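Side-chain contacts in uncharacterized protein (Streptococcus pneumoniae, PDB 3LFT), which probably serves as the substrate-binding protein of an ABC transporter and holds L-tryptophan in a pocket between its two lobes: residues Glu30-Asp35 and Val250-Lys255; Asp64-Ile69 and Gln75-Ala80. One frame throughout, in Å; residues are numbered along the deposited sequence. Where two conformers were deposited one is given.

Contact 1. Residues Glu30-Asp35 and Val250-Lys255; sequences EGYKDD and VLKGAK
Tyr32 meets Leu251 and Lys252 with two different parts of its side chain. The ring lies alongside the Leu251 side chain, and the two run past each other in opposite directions. CE1 of Tyr32 is 3.8 Å from CD1 of Leu251, and CD1 of the same ring is 4.0 Å from that methyl. The methyl comes to these two ring carbons obliquely.

The phenol oxygen reaches further, to Lys252. There NZ of Lys252 donates a hydrogen bond of 3.2 Å to OH of Tyr32. The ammonium arrives at the edge of the ring, near its plane, and not over a face. The lysine chain is extended up to CE and then bends at its last torsion (chi4 -58°). This bend turns NZ back to the hydroxyl, while CE of Lys252 stays 3.5 Å from OH of Tyr32. The carboxylate of Glu30 is too far for a salt bridge with this lysine, OE1 of Glu30 being 6.7 Å from NZ of Lys252. Glu30 forms a salt bridge with Lys245 of helix 236-251 instead.

The backbones stay well apart, with CA of Tyr32 10.2 Å from CA of Leu251. Side chains alone bridge the gap. Val248 and Leu27 also touch Tyr32, so the tyrosine sits between two helices.

Both helix ends close in a Schellman motif, with Gly31 and Gly253 at positive phi. Tyr32 comes just after the first glycine, Leu251 and Lys252 just before the second. Tyr32 itself is the centre of an inverse gamma turn. The contact is surface packing between the C-terminal ends of helices 14-29 and 236-251, which lie side by side on one face of the six-stranded parallel sheet of a periplasmic-binding-protein lobe.

Contact 2. Residues Asp64-Ile69 and Gln75-Ala80; sequences DLVVGI and QGLASA
Leu77 lays its two methyls over Val66 and the backbone that follows it. CD2 of Leu77 is 3.9 Å from CG2 of Val66, and CD1 of Leu77 is equally close to that methyl. CG2 of Val66 thus faces the fork of the leucine, and CB of Leu77 also lies 4.0 Å from it. The valine torsion (chi1 -67°) sets CG2 between its own backbone N and carbonyl carbon.

The other part of the overlap is with main chain. CD1 of Leu77 sits 3.5 Å from O of Val67 and 3.6 Å from N of Gly68, so the methyl covers the peptide group joining these two residues. Gly68 has no side chain here, and this lets the leucine come close to the strand.

Val67 and Ile69 turn away from helix 71-80. They pack on the far face of the sheet, where Val67 meets Ile247 and Ile69 meets helix 14-29.

All four touching residues are buried. The axes of strand 65-69 and helix 75-80 approach to 8.1 Å, and their directions differ by 147°. Gly68 is about 9 Å from the bound tryptophan. This is apolar strand-to-helix packing within a right-handed beta-alpha-beta crossover, made of strand 65-69, helix 71-80 and strand 86-89, as in Rossmann-like binding-protein lobes.

The centres of the two contacts lie about 17 Å apart in the same lobe. Strand 65-69 of the six-stranded parallel sheet relates them. Contact 2 packs helix 71-80 on one face of this strand, while contact 1 joins the ends of helices 14-29 and 236-251 on the other. They touch directly: CD2 of Leu251 is 3.7 Å from CB of Asp64, and Val250 packs on Leu65. Along the chain, contact 2 falls wholly between the two segments of contact 1. Helix 236-251 thus returns late in the sequence to the lobe begun by the N-terminal strands, consistent with a two-lobed binding protein whose chain crosses between lobes.

Contact 1. Residues Glu30-Asp35 and Val250-Lys255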
ATOM      1  N   GLU A  30      10.741 -19.918  -9.326  1.00  6.62           N
ATOM      2  CA  GLU A  30      10.612 -21.220  -8.668  1.00  6.49           C
ATOM      3  C   GLU A  30      10.094 -22.317  -9.604  1.00  7.03           C
ATOM      4  O   GLU A  30       9.889 -23.456  -9.174  1.00  7.77           O
ATOM      5  CB  GLU A  30       9.701 -21.101  -7.432  1.00  6.72           C
ATOM      6  CG  GLU A  30      10.203 -20.151  -6.340  1.00  6.82           C
ATOM      7  CD  GLU A  30      11.589 -20.516  -5.849  1.00  9.68           C
ATOM      8  OE1 GLU A  30      11.914 -21.720  -5.783  1.00  8.84           O
ATOM      9  OE2 GLU A  30      12.352 -19.585  -5.536  1.00 12.45           O
ATOM     10  N   GLY A  31       9.886 -21.978 -10.874  1.00  7.23           N
ATOM     11  CA  GLY A  31       9.401 -22.948 -11.869  1.00  7.66           C
ATOM     12  C   GLY A  31       7.905 -22.927 -12.129  1.00  8.21           C
ATOM     13  O   GLY A  31       7.408 -23.676 -12.978  1.00  9.17           O
ATOM     14  N   TYR A  32       7.185 -22.089 -11.394  1.00  7.65           N
ATOM     15  CA  TYR A  32       5.740 -22.013 -11.541  1.00  8.31           C
ATOM     16  C   TYR A  32       5.392 -20.990 -12.620  1.00  8.25           C
ATOM     17  O   TYR A  32       5.154 -19.812 -12.352  1.00  9.03           O
ATOM     18  CB  TYR A  32       5.061 -21.745 -10.193  1.00  8.23           C
ATOM     19  CG  TYR A  32       5.234 -22.884  -9.205  1.00  7.50           C
ATOM     20  CD1 TYR A  32       4.215 -23.815  -8.993  1.00  8.59           C
ATOM     21  CD2 TYR A  32       6.434 -23.049  -8.503  1.00  7.71           C
ATOM     22  CE1 TYR A  32       4.388 -24.862  -8.083  1.00  8.59           C
ATOM     23  CE2 TYR A  32       6.612 -24.089  -7.606  1.00  9.43           C
ATOM     24  CZ  TYR A  32       5.590 -24.990  -7.396  1.00  8.48           C
ATOM     25  OH  TYR A  32       5.767 -26.026  -6.500  1.00 11.77           O
ATOM     26  N   LYS A  33       5.446 -21.453 -13.865  1.00  8.53           N
ATOM     27  CA  LYS A  33       5.142 -20.619 -15.030  1.00  9.00           C
ATOM     28  C   LYS A  33       4.626 -21.504 -16.156  1.00  9.67           C
ATOM     29  O   LYS A  33       4.754 -22.726 -16.089  1.00  9.39           O
ATOM     30  CB  LYS A  33       6.382 -19.833 -15.489  1.00  9.31           C
ATOM     31  CG  LYS A  33       7.619 -20.702 -15.707  1.00  9.55           C
ATOM     32  CD  LYS A  33       8.797 -19.935 -16.308  1.00 12.92           C
ATOM     33  CE  LYS A  33       8.752 -19.902 -17.829  1.00 14.79           C
ATOM     34  NZ  LYS A  33       8.047 -18.699 -18.359  1.00 15.73           N
ATOM     35  N   ASP A  34       4.050 -20.885 -17.186  1.00 10.19           N
ATOM     36  CA  ASP A  34       3.521 -21.612 -18.354  1.00 11.18           C
ATOM     37  C   ASP A  34       2.585 -22.749 -17.915  1.00 11.23           C
ATOM     38  O   ASP A  34       1.639 -22.516 -17.158  1.00 11.29           O
ATOM     39  CB  ASP A  34       4.659 -22.121 -19.262  1.00 11.64           C
ATOM     40  CG  ASP A  34       5.510 -20.992 -19.836  1.00 12.88           C
ATOM     41  OD1 ASP A  34       4.982 -19.880 -20.052  1.00 15.57           O
ATOM     42  OD2 ASP A  34       6.711 -21.225 -20.086  1.00 15.78           O
ATOM     43  N   ASP A  35       2.871 -23.970 -18.362  1.00 11.51           N
ATOM     44  CA  ASP A  35       2.010 -25.123 -18.079  1.00 11.35           C
ATOM     45  C   ASP A  35       2.049 -25.613 -16.617  1.00 11.19           C
ATOM     46  O   ASP A  35       1.224 -26.443 -16.231  1.00 11.68           O
ATOM     47  CB  ASP A  35       2.314 -26.281 -19.048  1.00 11.55           C
ATOM     48  N   VAL A 250       3.657 -22.360   0.338  1.00  5.19           N
ATOM     49  CA  VAL A 250       2.364 -22.911   0.714  1.00  5.54           C
ATOM     50  C   VAL A 250       1.927 -24.003  -0.257  1.00  5.74           C
ATOM     51  O   VAL A 250       1.447 -25.049   0.178  1.00  5.96           O
ATOM     52  CB  VAL A 250       1.298 -21.800   0.947  1.00  5.73           C
ATOM     53  CG1 VAL A 250      -0.079 -22.424   1.232  1.00  6.11           C
ATOM     54  CG2 VAL A 250       1.725 -20.898   2.109  1.00  7.08           C
ATOM     55  N   LEU A 251       2.157 -23.818  -1.562  1.00  5.24           N
ATOM     56  CA  LEU A 251       1.866 -24.891  -2.520  1.00  5.56           C
ATOM     57  C   LEU A 251       2.610 -26.160  -2.132  1.00  5.73           C
ATOM     58  O   LEU A 251       2.058 -27.268  -2.251  1.00  6.22           O
ATOM     59  CB  LEU A 251       2.214 -24.481  -3.951  1.00  5.56           C
ATOM     60  CG  LEU A 251       1.344 -23.386  -4.551  1.00  4.98           C
ATOM     61  CD1 LEU A 251       1.913 -22.931  -5.882  1.00  7.22           C
ATOM     62  CD2 LEU A 251      -0.109 -23.832  -4.693  1.00  6.57           C
ATOM     63  N   LYS A 252       3.853 -25.977  -1.669  1.00  4.88           N
ATOM     64  CA  LYS A 252       4.735 -27.083  -1.274  1.00  4.96           C
ATOM     65  C   LYS A 252       4.445 -27.615   0.123  1.00  5.20           C
ATOM     66  O   LYS A 252       5.122 -28.540   0.592  1.00  7.19           O
ATOM     67  CB  LYS A 252       6.209 -26.690  -1.407  1.00  6.19           C
ATOM     68  CG  LYS A 252       6.633 -26.456  -2.837  1.00  7.58           C
ATOM     69  CD  LYS A 252       8.118 -26.125  -2.924  1.00 12.81           C
ATOM     70  CE  LYS A 252       8.567 -26.038  -4.390  1.00 16.77           C
ATOM     71  NZ  LYS A 252       8.315 -27.299  -5.150  1.00 20.22           N
ATOM     72  N   GLY A 253       3.420 -27.069   0.776  1.00  5.31           N
ATOM     73  CA  GLY A 253       2.934 -27.672   2.027  1.00  5.29           C
ATOM     74  C   GLY A 253       3.013 -26.848   3.296  1.00  4.58           C
ATOM     75  O   GLY A 253       2.562 -27.303   4.357  1.00  5.16           O
ATOM     76  N   ALA A 254       3.614 -25.653   3.245  1.00  4.95           N
ATOM     77  CA  ALA A 254       3.659 -24.822   4.458  1.00  4.86           C
ATOM     78  C   ALA A 254       2.241 -24.549   4.939  1.00  4.61           C
ATOM     79  O   ALA A 254       1.341 -24.319   4.120  1.00  5.08           O
ATOM     80  CB  ALA A 254       4.391 -23.504   4.195  1.00  4.85           C
ATOM     81  N   LYS A 255       2.040 -24.572   6.249  1.00  5.11           N
ATOM     82  CA  LYS A 255       0.734 -24.289   6.856  1.00  5.27           C
ATOM     83  C   LYS A 255       0.629 -22.803   7.162  1.00  5.51           C
ATOM     84  O   LYS A 255       1.450 -22.296   7.909  1.00  5.36           O
ATOM     85  CB  LYS A 255       0.587 -25.080   8.163  1.00  5.15           C
ATOM     86  CG  LYS A 255       0.889 -26.589   8.058  1.00  7.67           C
ATOM     87  CD  LYS A 255       0.017 -27.323   7.037  1.00  9.89           C
ATOM     88  CE  LYS A 255      -1.499 -27.218   7.336  1.00 11.59           C
ATOM     89  NZ  LYS A 255      -2.339 -28.200   6.564  1.00 11.74           N
TER

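Contact 2. Residues Asp64-Ile69 and Gln75-Ala80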
ATOM      1  N   ASP A  64      -5.829 -24.138  -5.360  1.00  6.90           N
ATOM      2  CA  ASP A  64      -5.041 -24.654  -4.234  1.00  7.10           C
ATOM      3  C   ASP A  64      -4.921 -23.613  -3.125  1.00  6.15           C
ATOM      4  O   ASP A  64      -4.746 -23.948  -1.951  1.00  7.13           O
ATOM      5  CB  ASP A  64      -3.623 -24.996  -4.681  1.00  7.64           C
ATOM      6  CG  ASP A  64      -3.571 -26.115  -5.681  1.00  9.87           C
ATOM      7  OD1 ASP A  64      -4.362 -27.070  -5.571  1.00 10.59           O
ATOM      8  OD2 ASP A  64      -2.688 -26.041  -6.556  1.00 11.75           O
ATOM      9  N   LEU A  65      -4.922 -22.341  -3.520  1.00  5.82           N
ATOM     10  CA  LEU A  65      -4.874 -21.208  -2.586  1.00  5.27           C
ATOM     11  C   LEU A  65      -5.338 -19.978  -3.338  1.00  5.28           C
ATOM     12  O   LEU A  65      -5.447 -19.993  -4.573  1.00  5.55           O
ATOM     13  CB  LEU A  65      -3.468 -20.988  -1.985  1.00  5.78           C
ATOM     14  CG  LEU A  65      -2.280 -20.751  -2.934  1.00  5.14           C
ATOM     15  CD1 LEU A  65      -2.239 -19.321  -3.496  1.00  6.45           C
ATOM     16  CD2 LEU A  65      -0.981 -21.057  -2.195  1.00  6.64           C
ATOM     17  N   VAL A  66      -5.620 -18.908  -2.595  1.00  4.95           N
ATOM     18  CA  VAL A  66      -5.956 -17.630  -3.193  1.00  4.92           C
ATOM     19  C   VAL A  66      -5.033 -16.547  -2.639  1.00  5.35           C
ATOM     20  O   VAL A  66      -4.473 -16.686  -1.536  1.00  6.20           O
ATOM     21  CB  VAL A  66      -7.456 -17.268  -2.976  1.00  4.46           C
ATOM     22  CG1 VAL A  66      -8.361 -18.229  -3.741  1.00  5.51           C
ATOM     23  CG2 VAL A  66      -7.799 -17.308  -1.506  1.00  6.88           C
ATOM     24  N   VAL A  67      -4.910 -15.467  -3.405  1.00  5.38           N
ATOM     25  CA  VAL A  67      -3.993 -14.366  -3.110  1.00  5.50           C
ATOM     26  C   VAL A  67      -4.769 -13.074  -3.171  1.00  5.66           C
ATOM     27  O   VAL A  67      -5.449 -12.831  -4.172  1.00  5.91           O
ATOM     28  CB  VAL A  67      -2.845 -14.296  -4.162  1.00  5.96           C
ATOM     29  CG1 VAL A  67      -1.836 -13.205  -3.790  1.00  6.81           C
ATOM     30  CG2 VAL A  67      -2.133 -15.653  -4.288  1.00  6.66           C
ATOM     31  N   GLY A  68      -4.687 -12.265  -2.123  1.00  5.37           N
ATOM     32  CA  GLY A  68      -5.348 -10.967  -2.114  1.00  5.65           C
ATOM     33  C   GLY A  68      -4.331  -9.852  -2.144  1.00  5.42           C
ATOM     34  O   GLY A  68      -3.526  -9.709  -1.214  1.00  6.21           O
ATOM     35  N   ILE A  69      -4.355  -9.074  -3.224  1.00  5.22           N
ATOM     36  CA  ILE A  69      -3.460  -7.911  -3.363  1.00  5.94           C
ATOM     37  C   ILE A  69      -4.181  -6.690  -2.823  1.00  6.05           C
ATOM     38  O   ILE A  69      -5.193  -6.265  -3.389  1.00  6.28           O
ATOM     39  CB  ILE A  69      -3.012  -7.667  -4.841  1.00  5.41           C
ATOM     40  CG1 ILE A  69      -2.488  -8.963  -5.473  1.00  6.28           C
ATOM     41  CG2 ILE A  69      -1.942  -6.560  -4.860  1.00  7.57           C
ATOM     42  CD1 ILE A  69      -2.044  -8.824  -6.950  1.00  6.65           C
ATOM     43  N   GLN A  75      -8.998  -9.309   2.834  1.00  5.29           N
ATOM     44  CA  GLN A  75     -10.139  -9.407   3.747  1.00  4.74           C
ATOM     45  C   GLN A  75     -11.337 -10.088   3.076  1.00  5.17           C
ATOM     46  O   GLN A  75     -12.003 -10.906   3.696  1.00  5.48           O
ATOM     47  CB  GLN A  75     -10.527  -8.044   4.295  1.00  4.37           C
ATOM     48  CG  GLN A  75      -9.515  -7.482   5.309  1.00  4.94           C
ATOM     49  CD  GLN A  75      -9.884  -6.103   5.782  1.00  4.79           C
ATOM     50  OE1 GLN A  75     -10.202  -5.234   4.978  1.00  5.75           O
ATOM     51  NE2 GLN A  75      -9.778  -5.864   7.084  1.00  5.90           N
ATOM     52  N   GLY A  76     -11.582  -9.782   1.799  1.00  4.74           N
ATOM     53  CA  GLY A  76     -12.675 -10.460   1.098  1.00  4.97           C
ATOM     54  C   GLY A  76     -12.469 -11.961   1.029  1.00  4.89           C
ATOM     55  O   GLY A  76     -13.394 -12.747   1.265  1.00  4.64           O
ATOM     56  N   LEU A  77     -11.246 -12.359   0.691  1.00  4.66           N
ATOM     57  CA  LEU A  77     -10.937 -13.780   0.572  1.00  4.73           C
ATOM     58  C   LEU A  77     -10.982 -14.471   1.933  1.00  4.96           C
ATOM     59  O   LEU A  77     -11.551 -15.559   2.047  1.00  5.03           O
ATOM     60  CB  LEU A  77      -9.577 -13.966  -0.105  1.00  5.24           C
ATOM     61  CG  LEU A  77      -9.500 -13.506  -1.560  1.00  5.21           C
ATOM     62  CD1 LEU A  77      -8.045 -13.468  -1.989  1.00  7.93           C
ATOM     63  CD2 LEU A  77     -10.276 -14.417  -2.501  1.00  6.53           C
ATOM     64  N   ALA A  78     -10.403 -13.850   2.964  1.00  5.10           N
ATOM     65  CA  ALA A  78     -10.389 -14.446   4.307  1.00  5.49           C
ATOM     66  C   ALA A  78     -11.797 -14.553   4.913  1.00  6.76           C
ATOM     67  O   ALA A  78     -12.048 -15.420   5.737  1.00  7.55           O
ATOM     68  CB  ALA A  78      -9.469 -13.653   5.211  1.00  5.90           C
ATOM     69  N   SER A  79     -12.705 -13.674   4.513  1.00  6.54           N
ATOM     70  CA  SER A  79     -14.090 -13.760   4.949  0.50  6.82           C
ATOM     71  C   SER A  79     -14.797 -14.923   4.252  1.00  6.76           C
ATOM     72  O   SER A  79     -15.635 -15.601   4.847  1.00  8.06           O
ATOM     73  CB  SER A  79     -14.808 -12.445   4.647  0.50  7.39           C
ATOM     74  OG  SER A  79     -16.164 -12.521   5.021  0.50  8.45           O
ATOM     75  N   ALA A  80     -14.448 -15.140   2.982  1.00  6.32           N
ATOM     76  CA  ALA A  80     -15.119 -16.124   2.132  1.00  6.52           C
ATOM     77  C   ALA A  80     -14.690 -17.562   2.421  1.00  5.75           C
ATOM     78  O   ALA A  80     -15.421 -18.498   2.085  1.00  6.26           O
ATOM     79  CB  ALA A  80     -14.891 -15.770   0.656  1.00  6.80           C
TER